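Local coordinates for SLT domain-containing protein (Bdellovibrio bacteriovorus HD100, PDB 6TAB) that is a lysozyme-like hydrolase that probably cleaves peptidoglycan with altered substrate specificity, helping the periplasmic predator to leave its prey cell, at residues R74-L79 and W132-S137; K88-H93 and D192-L197; V140-N145 and K241-W246. All blocks are in the same frame, centred on the assembly; numbering follows the deposited sequence.

In the fold
Contacts 1 and 3 both use helix 125-144, and contact 2 pairs the neighbouring helices 87-101 and 193-211. Contacts 1 and 3 have centres about 12 Å apart and meet through Trp246, whose CZ3 lies 3.8 Å from Leu79 CD1. The centres of contacts 1 and 2 are about 13 Å apart, and Pro78 CG reaches Ser91 OG at 3.4 Å. Contact 2, about 18 Å from contact 3 between centres, reaches helix 125-144 where Leu197 CD2 lies 4.1 Å from Val140 CG2. The bound sulfate sits on the loop 74-79 at contact 1, while contact 3 includes the Glu-Ser sequence that probably marks the active-site end of helix 125-144, as in SLT relatives.

Contact 1: R74-L79 and W132-S137; sequences REVIPL and WAFVLS. With SO4 (sulfate ion), chain C.
In this lysozyme-like domain the loop 74-79, ahead of helix 87-101, runs across helix 125-144, a helix of the transglycosylase SLT domain, and packs there on Phe134 and Ser137. The Phe134 ring meets Val76 and Leu79: Val76 CG1 lies 3.8 Å from Phe134 CD2, the two side chains crossing at about a right angle, while Leu79 CG comes obliquely to Phe134 CE2. At the ring's edge, in its plane, sits the carbonyl oxygen of Ile77. Next along, Pro78 CG rests on Ala133 CB at 3.9 Å, and Ser91 and Tyr95 of helix 87-101 also touch this proline. Arg74 grips a sulfate, probably from the crystallisation liquor: its backbone N and NE both donate to O3, and NH2 donates to O2 at 3.0 Å, nearly straight at 177°. NH1 of the same guanidinium pairs with Glu81. Gln130, earlier on helix 125-144, accepts from the backbone N of Glu75 and Val76. Between segments 74-79 and 132-137 the hydrogen bond uses Ser137 OG, which chi1 of 77° places between its own N and carbonyl carbon. From there it donates back to Phe134 O at 2.8 Å and accepts Leu79 N at 2.9 Å, with an N-H...O angle of 162°.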
loop_
_atom_site.group_PDB
_atom_site.type_symbol
_atom_site.label_atom_id
_atom_site.label_comp_id
_atom_site.label_asym_id
_atom_site.label_seq_id
_atom_site.Cartn_x
_atom_site.Cartn_y
_atom_site.Cartn_z
ATOM N N ARG A 74 -17.186 -5.864 10.723
ATOM C CA ARG A 74 -15.773 -5.573 10.759
ATOM C C ARG A 74 -15.434 -4.697 11.975
ATOM O O ARG A 74 -16.243 -3.878 12.421
ATOM C CB ARG A 74 -15.375 -4.855 9.476
ATOM C CG ARG A 74 -15.415 -5.734 8.230
ATOM C CD ARG A 74 -15.166 -4.964 6.956
ATOM N NE ARG A 74 -16.261 -4.016 6.661
ATOM C CZ ARG A 74 -16.216 -3.059 5.744
ATOM N NH1 ARG A 74 -15.096 -2.836 5.050
ATOM N NH2 ARG A 74 -17.287 -2.269 5.558
ATOM N N GLU A 75 -14.215 -4.838 12.487
ATOM C CA GLU A 75 -13.674 -3.967 13.527
ATOM C C GLU A 75 -13.047 -2.686 12.948
ATOM O O GLU A 75 -13.050 -1.625 13.649
ATOM C CB GLU A 75 -12.691 -4.722 14.430
ATOM C CG GLU A 75 -13.370 -5.733 15.338
ATOM C CD GLU A 75 -12.360 -6.620 16.044
ATOM O OE1 GLU A 75 -11.941 -7.627 15.435
ATOM O OE2 GLU A 75 -11.995 -6.284 17.205
ATOM N N VAL A 76 -12.461 -2.762 11.753
ATOM C CA VAL A 76 -11.753 -1.622 11.103
ATOM C C VAL A 76 -12.262 -1.496 9.657
ATOM O O VAL A 76 -12.322 -2.498 8.926
ATOM C CB VAL A 76 -10.226 -1.841 11.152
ATOM C CG1 VAL A 76 -9.489 -0.798 10.308
ATOM C CG2 VAL A 76 -9.726 -1.839 12.608
ATOM N N ILE A 77 -12.657 -0.259 9.272
ATOM C CA ILE A 77 -13.219 0.082 7.939
ATOM C C ILE A 77 -12.272 1.006 7.178
ATOM O O ILE A 77 -11.832 2.037 7.723
ATOM C CB ILE A 77 -14.556 0.837 8.091
ATOM C CG1 ILE A 77 -15.474 0.176 9.100
ATOM C CG2 ILE A 77 -15.192 1.073 6.730
ATOM C CD1 ILE A 77 -15.887 -1.156 8.700
ATOM N N PRO A 78 -11.919 0.709 5.910
ATOM C CA PRO A 78 -10.968 1.552 5.186
ATOM C C PRO A 78 -11.518 2.961 4.895
ATOM O O PRO A 78 -12.751 3.169 4.716
ATOM C CB PRO A 78 -10.722 0.786 3.858
ATOM C CG PRO A 78 -11.116 -0.652 4.157
ATOM C CD PRO A 78 -12.282 -0.490 5.126
ATOM N N LEU A 79 -10.584 3.924 4.765
ATOM C CA LEU A 79 -10.922 5.358 4.588
ATOM C C LEU A 79 -11.625 5.653 3.256
ATOM O O LEU A 79 -12.325 6.696 3.166
ATOM C CB LEU A 79 -9.633 6.182 4.718
ATOM C CG LEU A 79 -8.939 6.137 6.080
ATOM C CD1 LEU A 79 -7.555 6.773 6.012
ATOM C CD2 LEU A 79 -9.769 6.827 7.142
ATOM N N TRP A 132 -4.529 -4.454 6.770
ATOM C CA TRP A 132 -3.833 -4.105 5.510
ATOM C C TRP A 132 -4.734 -3.292 4.573
ATOM O O TRP A 132 -4.230 -2.390 3.866
ATOM C CB TRP A 132 -3.190 -5.346 4.842
ATOM C CG TRP A 132 -1.887 -5.671 5.518
ATOM C CD1 TRP A 132 -1.654 -6.656 6.443
ATOM C CD2 TRP A 132 -0.677 -4.888 5.478
ATOM N NE1 TRP A 132 -0.363 -6.579 6.931
ATOM C CE2 TRP A 132 0.270 -5.504 6.341
ATOM C CE3 TRP A 132 -0.292 -3.764 4.748
ATOM C CZ2 TRP A 132 1.525 -4.935 6.556
ATOM C CZ3 TRP A 132 0.976 -3.256 4.913
ATOM C CH2 TRP A 132 1.875 -3.831 5.812
ATOM N N ALA A 133 -6.039 -3.604 4.517
ATOM C CA ALA A 133 -6.957 -2.729 3.709
ATOM C C ALA A 133 -6.973 -1.275 4.244
ATOM O O ALA A 133 -6.933 -0.325 3.454
ATOM C CB ALA A 133 -8.330 -3.325 3.624
ATOM N N PHE A 134 -6.971 -1.101 5.573
ATOM C CA PHE A 134 -6.922 0.229 6.160
ATOM C C PHE A 134 -5.603 0.938 5.798
ATOM O O PHE A 134 -5.560 2.123 5.367
ATOM C CB PHE A 134 -7.122 0.192 7.681
ATOM C CG PHE A 134 -7.154 1.578 8.295
ATOM C CD1 PHE A 134 -5.978 2.233 8.649
ATOM C CD2 PHE A 134 -8.347 2.288 8.424
ATOM C CE1 PHE A 134 -5.987 3.534 9.135
ATOM C CE2 PHE A 134 -8.354 3.593 8.909
ATOM C CZ PHE A 134 -7.183 4.227 9.256
ATOM N N VAL A 135 -4.448 0.258 6.001
ATOM C CA VAL A 135 -3.148 0.891 5.694
ATOM C C VAL A 135 -3.065 1.285 4.203
ATOM O O VAL A 135 -2.648 2.409 3.859
ATOM C CB VAL A 135 -1.959 0.016 6.125
ATOM C CG1 VAL A 135 -0.635 0.568 5.608
ATOM C CG2 VAL A 135 -1.925 -0.123 7.647
ATOM N N LEU A 136 -3.497 0.383 3.300
ATOM C CA LEU A 136 -3.540 0.744 1.878
ATOM C C LEU A 136 -4.390 2.007 1.657
ATOM O O LEU A 136 -3.992 2.904 0.854
ATOM C CB LEU A 136 -4.096 -0.426 1.044
ATOM C CG LEU A 136 -3.140 -1.549 0.706
ATOM C CD1 LEU A 136 -3.907 -2.768 0.207
ATOM C CD2 LEU A 136 -2.115 -1.109 -0.353
ATOM N N SER A 137 -5.547 2.142 2.342
ATOM C CA SER A 137 -6.427 3.328 2.174
ATOM C C SER A 137 -5.714 4.597 2.658
ATOM O O SER A 137 -5.946 5.690 2.087
ATOM C CB SER A 137 -7.799 3.123 2.805
ATOM O OG SER A 137 -7.798 3.252 4.235
HETATM S S SO4 C . -19.804 -3.647 8.226
HETATM O O1 SO4 C . -20.949 -4.477 8.022
HETATM O O2 SO4 C . -19.690 -2.587 7.261
HETATM O O3 SO4 C . -18.702 -4.531 8.269
HETATM O O4 SO4 C . -19.943 -2.956 9.443
#

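Contact 2: K88-H93 and D192-L197; sequences KAWSTH and DPLQNL
With CG of His93 anti to the backbone N (chi1 173°), its imidazole extends from helix 87-101 to Leu194, whereas Trp90, with CG anti to the carbonyl carbon (chi1 -66°), lays its indole beside Pro193. This is helix-to-helix packing in the lysozyme-like fold: the axes of segments 88-93 and 193-197 are 10.3 Å apart and cross at -39°. Pro193, in the first turn of helix 193-211, puts CB over one face of the indole, toward its rim, 3.8 Å from Trp90 CZ2; indole and proline cross at about a right angle. Leu194 CD2 touches Trp90 CD1, and Leu197 CD1 approaches Trp90 CB more loosely. Trp80 packs edge-to-face with the same indole. The second helix is started by Asp192 at the N-cap, whose OD1 accepts Leu194 N, while OD2 takes Gln195 NE2 from above the carboxylate plane. His93 NE2 is hydrogen-bonded to Ser198 OG, one turn beyond Leu194, which helps to fix the rotation of the ring. Its face is then presented to Leu194 in a CH-pi contact: Leu194 CB stands 3.9 Å from the centroid of the His93 ring, 7° off the ring normal.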
loop_
_atom_site.group_PDB
_atom_site.type_symbol
_atom_site.label_atom_id
_atom_site.label_comp_id
_atom_site.label_asym_id
_atom_site.label_seq_id
_atom_site.Cartn_x
_atom_site.Cartn_y
_atom_site.Cartn_z
ATOM N N LYS A 88 -17.049 0.648 -1.064
ATOM C CA LYS A 88 -17.328 -0.704 -0.504
ATOM C C LYS A 88 -16.877 -1.808 -1.480
ATOM O O LYS A 88 -16.302 -2.834 -1.042
ATOM C CB LYS A 88 -18.801 -0.812 -0.093
ATOM C CG LYS A 88 -19.145 -0.013 1.159
ATOM C CD LYS A 88 -20.580 -0.089 1.576
ATOM C CE LYS A 88 -20.888 0.826 2.746
ATOM N NZ LYS A 88 -20.020 0.510 3.903
ATOM N N ALA A 89 -17.081 -1.607 -2.798
ATOM C CA ALA A 89 -16.611 -2.585 -3.795
ATOM C C ALA A 89 -15.067 -2.639 -3.819
ATOM O O ALA A 89 -14.484 -3.730 -4.054
ATOM C CB ALA A 89 -17.166 -2.267 -5.163
ATOM N N TRP A 90 -14.381 -1.499 -3.615
ATOM C CA TRP A 90 -12.899 -1.519 -3.515
ATOM C C TRP A 90 -12.472 -2.431 -2.347
ATOM O O TRP A 90 -11.534 -3.238 -2.476
ATOM C CB TRP A 90 -12.314 -0.104 -3.366
ATOM C CG TRP A 90 -12.485 0.828 -4.539
ATOM C CD1 TRP A 90 -13.172 0.605 -5.703
ATOM C CD2 TRP A 90 -11.957 2.163 -4.637
ATOM N NE1 TRP A 90 -13.088 1.702 -6.526
ATOM C CE2 TRP A 90 -12.367 2.679 -5.883
ATOM C CE3 TRP A 90 -11.186 2.972 -3.789
ATOM C CZ2 TRP A 90 -12.024 3.971 -6.293
ATOM C CZ3 TRP A 90 -10.853 4.249 -4.196
ATOM C CH2 TRP A 90 -11.280 4.748 -5.432
ATOM N N SER A 91 -13.124 -2.269 -1.175
ATOM C CA SER A 91 -12.826 -3.116 0.014
ATOM C C SER A 91 -13.007 -4.612 -0.316
ATOM O O SER A 91 -12.146 -5.447 -0.026
ATOM C CB SER A 91 -13.661 -2.712 1.207
ATOM O OG SER A 91 -13.325 -1.387 1.614
ATOM N N THR A 92 -14.160 -4.963 -0.883
ATOM C CA THR A 92 -14.486 -6.361 -1.242
ATOM C C THR A 92 -13.390 -6.947 -2.155
ATOM O O THR A 92 -12.906 -8.090 -1.951
ATOM C CB THR A 92 -15.885 -6.449 -1.856
ATOM O OG1 THR A 92 -16.829 -5.964 -0.885
ATOM C CG2 THR A 92 -16.263 -7.862 -2.256
ATOM N N HIS A 93 -12.972 -6.169 -3.167
ATOM C CA HIS A 93 -11.881 -6.585 -4.076
ATOM C C HIS A 93 -10.574 -6.831 -3.311
ATOM O O HIS A 93 -9.890 -7.850 -3.525
ATOM C CB HIS A 93 -11.701 -5.540 -5.200
ATOM C CG HIS A 93 -10.510 -5.828 -6.054
ATOM N ND1 HIS A 93 -10.528 -6.812 -7.008
ATOM C CD2 HIS A 93 -9.261 -5.294 -6.074
ATOM C CE1 HIS A 93 -9.298 -6.894 -7.559
ATOM N NE2 HIS A 93 -8.498 -5.998 -6.969
ATOM N N ASP A 192 -7.459 1.996 -13.683
ATOM C CA ASP A 192 -8.482 1.080 -13.168
ATOM C C ASP A 192 -8.180 0.866 -11.689
ATOM O O ASP A 192 -7.139 0.260 -11.380
ATOM C CB ASP A 192 -8.489 -0.231 -13.968
ATOM C CG ASP A 192 -9.442 -1.307 -13.452
ATOM O OD1 ASP A 192 -9.895 -1.214 -12.265
ATOM O OD2 ASP A 192 -9.682 -2.296 -14.224
ATOM N N PRO A 193 -9.043 1.337 -10.747
ATOM C CA PRO A 193 -8.694 1.283 -9.336
ATOM C C PRO A 193 -8.448 -0.154 -8.825
ATOM O O PRO A 193 -7.596 -0.361 -7.928
ATOM C CB PRO A 193 -9.876 1.983 -8.643
ATOM C CG PRO A 193 -11.018 1.815 -9.588
ATOM C CD PRO A 193 -10.395 1.898 -10.964
ATOM N N LEU A 194 -9.182 -1.133 -9.363
ATOM C CA LEU A 194 -9.024 -2.515 -8.881
ATOM C C LEU A 194 -7.657 -3.086 -9.307
ATOM O O LEU A 194 -6.961 -3.734 -8.488
ATOM C CB LEU A 194 -10.186 -3.371 -9.398
ATOM C CG LEU A 194 -11.608 -2.877 -9.080
ATOM C CD1 LEU A 194 -12.577 -3.962 -9.489
ATOM C CD2 LEU A 194 -11.794 -2.520 -7.598
ATOM N N GLN A 195 -7.227 -2.819 -10.546
ATOM C CA GLN A 195 -5.884 -3.285 -10.997
ATOM C C GLN A 195 -4.773 -2.566 -10.225
ATOM O O GLN A 195 -3.747 -3.176 -9.875
ATOM C CB GLN A 195 -5.704 -3.072 -12.504
ATOM C CG GLN A 195 -6.614 -3.930 -13.385
ATOM C CD GLN A 195 -6.270 -3.801 -14.853
ATOM O OE1 GLN A 195 -5.163 -4.155 -15.290
ATOM N NE2 GLN A 195 -7.195 -3.262 -15.642
ATOM N N ASN A 196 -4.957 -1.276 -9.958
ATOM C CA ASN A 196 -3.978 -0.481 -9.204
ATOM C C ASN A 196 -3.802 -1.049 -7.785
ATOM O O ASN A 196 -2.643 -1.236 -7.308
ATOM C CB ASN A 196 -4.369 0.996 -9.260
ATOM C CG ASN A 196 -3.286 1.969 -8.853
ATOM O OD1 ASN A 196 -3.044 2.153 -7.653
ATOM N ND2 ASN A 196 -2.649 2.604 -9.840
ATOM N N LEU A 197 -4.921 -1.295 -7.086
ATOM C CA LEU A 197 -4.863 -1.824 -5.708
ATOM C C LEU A 197 -4.229 -3.234 -5.695
ATOM O O LEU A 197 -3.424 -3.559 -4.782
ATOM C CB LEU A 197 -6.247 -1.806 -5.058
ATOM C CG LEU A 197 -6.792 -0.414 -4.750
ATOM C CD1 LEU A 197 -8.276 -0.499 -4.391
ATOM C CD2 LEU A 197 -6.002 0.297 -3.651
#

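Contact 3: V140-N145 and K241-W246; sequences VRFESN and KSIVSW
A small apolar contact near the surface joins the C-terminal part of helix 125-144 to helix 238-248, and Phe142 carries most of it. The two helical segments run nearly antiparallel, at 168°, with their axes 11.1 Å apart; the closest CA atoms, those of Phe142 and Ile243, are 8.9 Å apart, and side chains bridge the interval. Phe142 has CG anti to its carbonyl carbon (chi1 -69°), which places the ring so that CE2 and CZ meet helix 238-248. Phe142 CZ comes within 3.6 Å of Ser242 CB, whose hydroxyl is bound to Thr238 O one turn back. On the same side of the ring as CE2, Phe142 CD2 meets Ile243 CG1 at 4.1 Å, the two side chains sliding past each other in opposite directions. Trp246, one turn after Ile243, reaches back from the other helix, so that its CH2 lies 3.8 Å from Phe142 CE2. The phenyl and the six-membered indole ring are tilted by 26° and slid well apart, with centroids 5.7 Å from each other, and they hardly overlap. Arg141 adds a looser touch, its CG standing at the edge of the indole near the ring plane, and the same CG covers one face of Phe142. Trp246 also packs on Ser138 and Phe134. This is antiparallel helix packing in the lysozyme-like fold, beside Glu143 and Ser144, which match the Glu-Ser signature of SLT-type enzymes.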
loop_
_atom_site.group_PDB
_atom_site.type_symbol
_atom_site.label_atom_id
_atom_site.label_comp_id
_atom_site.label_asym_id
_atom_site.label_seq_id
_atom_site.Cartn_x
_atom_site.Cartn_y
_atom_site.Cartn_z
ATOM N N VAL A 140 -3.292 5.573 -0.112
ATOM C CA VAL A 140 -4.091 6.218 -1.196
ATOM C C VAL A 140 -4.413 7.680 -0.827
ATOM O O VAL A 140 -4.312 8.568 -1.701
ATOM C CB VAL A 140 -5.348 5.384 -1.499
ATOM C CG1 VAL A 140 -6.304 6.160 -2.417
ATOM C CG2 VAL A 140 -5.002 4.003 -2.088
ATOM N N ARG A 141 -4.801 7.927 0.429
ATOM C CA ARG A 141 -5.148 9.300 0.868
ATOM C C ARG A 141 -4.010 10.262 0.496
ATOM O O ARG A 141 -4.273 11.351 -0.044
ATOM C CB ARG A 141 -5.396 9.364 2.388
ATOM C CG ARG A 141 -5.411 10.758 3.022
ATOM C CD ARG A 141 -6.432 11.744 2.516
ATOM N NE ARG A 141 -6.213 13.052 3.157
ATOM C CZ ARG A 141 -5.424 14.016 2.690
ATOM N NH1 ARG A 141 -4.708 13.822 1.588
ATOM N NH2 ARG A 141 -5.376 15.177 3.341
ATOM N N PHE A 142 -2.757 9.870 0.778
ATOM C CA PHE A 142 -1.611 10.802 0.586
ATOM C C PHE A 142 -0.987 10.734 -0.815
ATOM O O PHE A 142 -0.346 11.719 -1.220
ATOM C CB PHE A 142 -0.572 10.658 1.716
ATOM C CG PHE A 142 -1.094 11.167 3.039
ATOM C CD1 PHE A 142 -1.323 12.533 3.237
ATOM C CD2 PHE A 142 -1.511 10.289 4.025
ATOM C CE1 PHE A 142 -1.862 12.986 4.432
ATOM C CE2 PHE A 142 -2.040 10.744 5.215
ATOM C CZ PHE A 142 -2.240 12.097 5.404
ATOM N N GLU A 143 -1.119 9.594 -1.533
ATOM C CA GLU A 143 -0.585 9.528 -2.904
ATOM C C GLU A 143 -1.494 10.263 -3.911
ATOM O O GLU A 143 -0.983 10.933 -4.810
ATOM C CB GLU A 143 -0.344 8.071 -3.325
ATOM C CG GLU A 143 0.811 7.391 -2.621
ATOM C CD GLU A 143 2.175 7.937 -2.992
ATOM O OE1 GLU A 143 2.273 8.741 -3.982
ATOM O OE2 GLU A 143 3.187 7.499 -2.363
ATOM N N SER A 144 -2.809 10.034 -3.825
ATOM C CA SER A 144 -3.791 10.557 -4.837
ATOM C C SER A 144 -5.051 11.245 -4.266
ATOM O O SER A 144 -5.899 11.653 -5.056
ATOM C CB SER A 144 -4.252 9.416 -5.718
ATOM O OG SER A 144 -5.005 8.468 -4.968
ATOM N N ASN A 145 -5.243 11.256 -2.949
ATOM C CA ASN A 145 -6.495 11.756 -2.361
ATOM C C ASN A 145 -7.691 11.060 -3.035
ATOM O O ASN A 145 -8.740 11.701 -3.263
ATOM C CB ASN A 145 -6.648 13.290 -2.377
ATOM C CG ASN A 145 -7.618 13.772 -1.315
ATOM O OD1 ASN A 145 -7.893 13.082 -0.332
ATOM N ND2 ASN A 145 -8.161 14.966 -1.515
ATOM N N LYS A 241 3.704 10.887 9.187
ATOM C CA LYS A 241 3.264 11.025 10.598
ATOM C C LYS A 241 1.807 10.563 10.774
ATOM O O LYS A 241 1.474 9.906 11.776
ATOM C CB LYS A 241 3.482 12.459 11.112
ATOM C CG LYS A 241 4.949 12.857 11.305
ATOM C CD LYS A 241 5.194 14.225 11.919
ATOM C CE LYS A 241 4.556 15.349 11.142
ATOM N NZ LYS A 241 4.897 16.650 11.755
ATOM N N SER A 242 0.943 10.894 9.806
ATOM C CA SER A 242 -0.454 10.516 9.819
ATOM C C SER A 242 -0.660 9.010 9.621
ATOM O O SER A 242 -1.439 8.387 10.339
ATOM C CB SER A 242 -1.261 11.299 8.786
ATOM O OG SER A 242 -1.266 12.702 9.042
ATOM N N ILE A 243 0.042 8.415 8.654
ATOM C CA ILE A 243 -0.074 6.966 8.422
ATOM C C ILE A 243 0.305 6.204 9.702
ATOM O O ILE A 243 -0.417 5.267 10.125
ATOM C CB ILE A 243 0.766 6.533 7.194
ATOM C CG1 ILE A 243 0.155 7.102 5.905
ATOM C CG2 ILE A 243 0.878 5.007 7.086
ATOM C CD1 ILE A 243 1.011 6.992 4.667
ATOM N N VAL A 244 1.442 6.578 10.325
ATOM C CA VAL A 244 1.890 5.872 11.555
ATOM C C VAL A 244 0.867 6.061 12.699
ATOM O O VAL A 244 0.534 5.112 13.394
ATOM C CB VAL A 244 3.283 6.362 12.008
ATOM C CG1 VAL A 244 3.645 5.926 13.429
ATOM C CG2 VAL A 244 4.352 5.914 11.039
ATOM N N SER A 245 0.386 7.317 12.913
ATOM C CA SER A 245 -0.554 7.630 13.994
ATOM C C SER A 245 -1.875 6.853 13.822
ATOM O O SER A 245 -2.400 6.228 14.769
ATOM C CB SER A 245 -0.814 9.123 14.095
ATOM O OG SER A 245 -1.620 9.419 15.234
ATOM N N TRP A 246 -2.439 6.905 12.610
ATOM C CA TRP A 246 -3.731 6.247 12.367
ATOM C C TRP A 246 -3.605 4.728 12.555
ATOM O O TRP A 246 -4.488 4.097 13.131
ATOM C CB TRP A 246 -4.292 6.612 10.999
ATOM C CG TRP A 246 -4.595 8.076 10.780
ATOM C CD1 TRP A 246 -4.684 9.076 11.697
ATOM C CD2 TRP A 246 -4.748 8.710 9.499
ATOM N NE1 TRP A 246 -4.904 10.292 11.075
ATOM C CE2 TRP A 246 -4.951 10.092 9.716
ATOM C CE3 TRP A 246 -4.656 8.240 8.188
ATOM C CZ2 TRP A 246 -5.124 10.988 8.663
ATOM C CZ3 TRP A 246 -4.857 9.121 7.146
ATOM C CH2 TRP A 246 -5.104 10.481 7.384
#